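Local coordinates for Rio2 kinase (PDB 4GYI), which is an atypical RIO-family kinase of pre-40S ribosome biogenesis that binds ADP and magnesium, is itself phosphorylated on an aspartate, and probably phosphorylates protein serine and threonine residues, at residues P298-K301 against D302-T306; H267-A270 against E271-F274. All coordinates share one frame; numbering follows the deposited sequence.

Both contacts are helix starts in the same part of the RIO kinase fold: interaction 2 (H267-F274) opens helix 270-289, and interaction 1 (P298-T306) forms the next, much shorter helix, 300-304. Their centres lie about 11 Å apart and their side chains meet directly. Y300 of interaction 1 packs on A270 (OH to CB, 3.5 Å) and E271, and CE2 of F274 lies 3.5 Å from the N of Y300. Interaction 2 is nearer the nucleotide: the Y273 side chain lies about 12 Å from that of N235, which binds magnesium together with D258. Interaction 1 sits at the surface, away from the annotated sites.

Interaction 1: P298-K301 against D302-T306; sequences PFYK and DAKKT
The carbonyl oxygen of F299 takes two backbone N-H groups: A303 N at 3.2 Å, almost straight at 172° and in the carbonyl plane, and D302 N at 3.1 Å, a bent and weak bond. F299 is the N-cap of the short helix 300-304, and this bifurcated acceptor closes its first turn. One step on, K304 N bonds to Y300 O at 2.9 Å. D302 turns back to the helix start. With its CG beside the backbone N, OD1 comes 3.4 Å from F299 N, a weak hydrogen bond. The bond joins the N3 side chain to the N-cap amide, as one half of a capping box would, but no reciprocal bond forms, since the phenylalanine side chain has no polar atom. The same OD1 touches the rim of the phenyl ring, 3.1 Å from F299 CD2 and near the ring plane, while the carboxylate is turned 73° against the ring. OD2, the other oxygen, faces K301 NZ across a long salt bridge of 3.7 Å. Y300 and K304, four residues apart, lie side by side. Because Y300 has CG anti to its backbone N (chi1 175°), the phenol runs along the extended lysine chain: K304 CB lies over the rim of one ring face, and CD approaches Y300 OH to 3.2 Å. The phenol itself is hydrogen-bonded to the backbone O of M265, which fixes its end against the loop that leads into helix 270-289; the side chains of A303 and K304 touch M265 as well. Further along, A303 O accepts from both T306 N and T306 OG1, the hydroxyl standing 3.1 Å away, above the carbonyl plane and on the same face as the amide.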
loop_
_atom_site.group_PDB
_atom_site.type_symbol
_atom_site.label_atom_id
_atom_site.label_comp_id
_atom_site.label_asym_id
_atom_site.label_seq_id
_atom_site.Cartn_x
_atom_site.Cartn_y
_atom_site.Cartn_z
ATOM N N PRO A 298 9.038 9.411 -25.049
ATOM C CA PRO A 298 10.479 9.302 -24.795
ATOM C C PRO A 298 10.907 7.845 -24.729
ATOM O O PRO A 298 10.074 6.971 -24.506
ATOM C CB PRO A 298 10.652 9.977 -23.425
ATOM C CG PRO A 298 9.358 9.816 -22.753
ATOM C CD PRO A 298 8.312 9.876 -23.849
ATOM N N PHE A 299 12.178 7.586 -24.992
ATOM C CA PHE A 299 12.674 6.221 -25.004
ATOM C C PHE A 299 13.574 6.027 -23.803
ATOM O O PHE A 299 14.217 6.979 -23.340
ATOM C CB PHE A 299 13.462 5.949 -26.281
ATOM C CG PHE A 299 12.786 6.438 -27.523
ATOM C CD1 PHE A 299 11.752 5.715 -28.093
ATOM C CD2 PHE A 299 13.187 7.617 -28.126
ATOM C CE1 PHE A 299 11.124 6.160 -29.242
ATOM C CE2 PHE A 299 12.568 8.065 -29.269
ATOM C CZ PHE A 299 11.533 7.331 -29.833
ATOM N N TYR A 300 13.620 4.794 -23.313
ATOM C CA TYR A 300 14.433 4.443 -22.156
ATOM C C TYR A 300 15.909 4.832 -22.292
ATOM O O TYR A 300 16.503 5.352 -21.343
ATOM C CB TYR A 300 14.328 2.950 -21.886
ATOM C CG TYR A 300 15.236 2.465 -20.783
ATOM C CD1 TYR A 300 14.903 2.661 -19.448
ATOM C CD2 TYR A 300 16.429 1.808 -21.077
ATOM C CE1 TYR A 300 15.733 2.208 -18.432
ATOM C CE2 TYR A 300 17.266 1.361 -20.073
ATOM C CZ TYR A 300 16.913 1.563 -18.752
ATOM O OH TYR A 300 17.744 1.106 -17.751
ATOM N N LYS A 301 16.507 4.583 -23.455
ATOM C CA LYS A 301 17.931 4.876 -23.614
ATOM C C LYS A 301 18.232 6.361 -23.449
ATOM O O LYS A 301 19.306 6.722 -22.974
ATOM C CB LYS A 301 18.499 4.353 -24.940
ATOM C CG LYS A 301 17.496 3.682 -25.855
ATOM C CD LYS A 301 16.757 4.688 -26.732
ATOM C CE LYS A 301 17.678 5.327 -27.763
ATOM N NZ LYS A 301 16.912 6.129 -28.758
ATOM N N ASP A 302 17.286 7.213 -23.842
ATOM C CA ASP A 302 17.389 8.643 -23.570
ATOM C C ASP A 302 17.363 8.861 -22.067
ATOM O O ASP A 302 18.300 9.405 -21.496
ATOM C CB ASP A 302 16.221 9.421 -24.182
ATOM C CG ASP A 302 16.058 9.179 -25.664
ATOM O OD1 ASP A 302 14.902 9.281 -26.144
ATOM O OD2 ASP A 302 17.075 8.897 -26.341
ATOM N N ALA A 303 16.267 8.435 -21.437
ATOM C CA ALA A 303 16.050 8.640 -20.003
ATOM C C ALA A 303 17.227 8.194 -19.120
ATOM O O ALA A 303 17.625 8.921 -18.209
ATOM C CB ALA A 303 14.753 7.953 -19.552
ATOM N N LYS A 304 17.784 7.014 -19.393
ATOM C CA LYS A 304 18.842 6.480 -18.543
ATOM C C LYS A 304 20.085 7.369 -18.490
ATOM O O LYS A 304 20.801 7.374 -17.494
ATOM C CB LYS A 304 19.229 5.050 -18.939
ATOM C CG LYS A 304 20.025 4.351 -17.840
ATOM C CD LYS A 304 20.332 2.896 -18.139
ATOM C CE LYS A 304 20.822 2.203 -16.871
ATOM N NZ LYS A 304 21.112 0.758 -17.069
ATOM N N LYS A 305 20.335 8.126 -19.554
ATOM C CA LYS A 305 21.483 9.032 -19.589
ATOM C C LYS A 305 21.359 10.149 -18.545
ATOM O O LYS A 305 22.349 10.788 -18.181
ATOM C CB LYS A 305 21.650 9.644 -20.988
ATOM C CG LYS A 305 21.961 8.646 -22.099
ATOM C CD LYS A 305 23.316 7.966 -21.907
ATOM C CE LYS A 305 24.473 8.961 -22.006
ATOM N NZ LYS A 305 25.820 8.303 -21.956
ATOM N N THR A 306 20.139 10.364 -18.059
ATOM C CA THR A 306 19.824 11.519 -17.228
ATOM C C THR A 306 19.890 11.235 -15.723
ATOM O O THR A 306 19.746 12.141 -14.901
ATOM C CB THR A 306 18.432 12.056 -17.595
ATOM O OG1 THR A 306 18.237 11.905 -19.005
ATOM C CG2 THR A 306 18.301 13.527 -17.226
#

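Interaction 2: H267-A270 against E271-F274; sequences HPNA and EMYF
Y273 meets A270, N269 and H267 in succession as its side chain leaves the backbone. CB lies 3.7 Å from A270 O. The first torsion (chi1 -69°) sets CG beside the backbone N and swings the ring back toward the residues before the helix. CD2 then closes to 3.1 Å from N269 O, which approaches the ring obliquely and also accepts the hydrogen bond from Y273 N. At CE2 the ring meets two side chains: N269 CB at 3.4 Å and, at 3.7 Å, H267 CE1. The latter is the closest point of a T-shaped pair in which the tyrosine edge is directed at the imidazole face, with centroids 5.2 Å apart and planes at 83°. M272 CE, on a chain bent at chi2 and chi3, covers one tyrosine face over its centre, and I227 of strand 226-227 also touches this side chain. The residues H267-A270 form a type I beta turn, closed by A270 N to H267 O, which leads directly into helix 270-289 of the RIO domain with N269 at the N-cap. The asparagine side chain makes no capping bond. Instead, E271 N donates to a water 2.9 Å away, which in turn donates to P268 O. The imidazole is held in the turn as well: N269 N donates to H267 ND1 at 2.8 Å, only 5° out of the ring plane, so ND1 acts as an acceptor and any ring proton probably sits on NE2. P268 CD covers the imidazole face opposite the tyrosine. In the first helical turn, F274 N bonds to A270 O at 2.8 Å, while the phenyl ring of F274 runs into the interior, onto I218 and L219 of helix 207-223.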
loop_
_atom_site.group_PDB
_atom_site.type_symbol
_atom_site.label_atom_id
_atom_site.label_comp_id
_atom_site.label_asym_id
_atom_site.label_seq_id
_atom_site.Cartn_x
_atom_site.Cartn_y
_atom_site.Cartn_z
ATOM N N HIS A 267 17.103 -1.581 -12.823
ATOM C CA HIS A 267 16.497 -2.908 -12.783
ATOM C C HIS A 267 16.769 -3.596 -14.101
ATOM O O HIS A 267 16.732 -2.947 -15.141
ATOM C CB HIS A 267 14.998 -2.795 -12.560
ATOM C CG HIS A 267 14.317 -4.107 -12.320
ATOM N ND1 HIS A 267 14.152 -5.049 -13.311
ATOM C CD2 HIS A 267 13.726 -4.618 -11.212
ATOM C CE1 HIS A 267 13.522 -6.100 -12.817
ATOM N NE2 HIS A 267 13.247 -5.861 -11.548
ATOM N N PRO A 268 17.066 -4.908 -14.064
ATOM C CA PRO A 268 17.387 -5.654 -15.286
ATOM C C PRO A 268 16.315 -5.482 -16.362
ATOM O O PRO A 268 16.632 -5.448 -17.547
ATOM C CB PRO A 268 17.424 -7.106 -14.803
ATOM C CG PRO A 268 17.837 -7.011 -13.385
ATOM C CD PRO A 268 17.217 -5.742 -12.856
ATOM N N ASN A 269 15.061 -5.350 -15.946
ATOM C CA ASN A 269 13.965 -5.127 -16.883
ATOM C C ASN A 269 13.542 -3.669 -16.993
ATOM O O ASN A 269 12.398 -3.408 -17.347
ATOM C CB ASN A 269 12.728 -5.925 -16.462
ATOM C CG ASN A 269 12.838 -7.390 -16.772
ATOM O OD1 ASN A 269 13.340 -7.777 -17.827
ATOM N ND2 ASN A 269 12.359 -8.226 -15.853
ATOM N N ALA A 270 14.428 -2.725 -16.681
ATOM C CA ALA A 270 14.007 -1.326 -16.558
ATOM C C ALA A 270 13.404 -0.791 -17.847
ATOM O O ALA A 270 12.406 -0.069 -17.809
ATOM C CB ALA A 270 15.139 -0.442 -16.091
ATOM N N GLU A 271 13.981 -1.181 -18.983
ATOM C CA GLU A 271 13.494 -0.704 -20.276
ATOM C C GLU A 271 12.047 -1.131 -20.535
ATOM O O GLU A 271 11.233 -0.337 -20.994
ATOM C CB GLU A 271 14.411 -1.136 -21.431
ATOM C CG GLU A 271 13.912 -0.686 -22.804
ATOM C CD GLU A 271 14.971 -0.772 -23.903
ATOM O OE1 GLU A 271 16.103 -1.241 -23.636
ATOM O OE2 GLU A 271 14.668 -0.358 -25.044
ATOM N N MET A 272 11.730 -2.382 -20.237
ATOM C CA MET A 272 10.361 -2.855 -20.374
ATOM C C MET A 272 9.416 -2.057 -19.445
ATOM O O MET A 272 8.338 -1.635 -19.865
ATOM C CB MET A 272 10.290 -4.363 -20.102
ATOM C CG MET A 272 8.866 -4.958 -20.110
ATOM S SD MET A 272 7.888 -4.778 -18.583
ATOM C CE MET A 272 8.824 -5.804 -17.451
ATOM N N TYR A 273 9.827 -1.832 -18.198
ATOM C CA TYR A 273 8.982 -1.099 -17.239
ATOM C C TYR A 273 8.796 0.371 -17.641
ATOM O O TYR A 273 7.685 0.905 -17.596
ATOM C CB TYR A 273 9.519 -1.198 -15.805
ATOM C CG TYR A 273 9.421 -2.577 -15.180
ATOM C CD1 TYR A 273 8.188 -3.127 -14.838
ATOM C CD2 TYR A 273 10.566 -3.322 -14.909
ATOM C CE1 TYR A 273 8.102 -4.389 -14.266
ATOM C CE2 TYR A 273 10.490 -4.585 -14.335
ATOM C CZ TYR A 273 9.261 -5.115 -14.018
ATOM O OH TYR A 273 9.190 -6.370 -13.449
ATOM N N PHE A 274 9.887 1.020 -18.034
ATOM C CA PHE A 274 9.803 2.375 -18.569
ATOM C C PHE A 274 8.817 2.442 -19.738
ATOM O O PHE A 274 7.832 3.185 -19.679
ATOM C CB PHE A 274 11.178 2.868 -19.014
ATOM C CG PHE A 274 11.199 4.301 -19.456
ATOM C CD1 PHE A 274 11.392 5.322 -18.539
ATOM C CD2 PHE A 274 11.036 4.631 -20.798
ATOM C CE1 PHE A 274 11.415 6.651 -18.944
ATOM C CE2 PHE A 274 11.056 5.949 -21.210
ATOM C CZ PHE A 274 11.250 6.965 -20.273
HETATM O O HOH W 1 16.005 -3.203 -19.637
#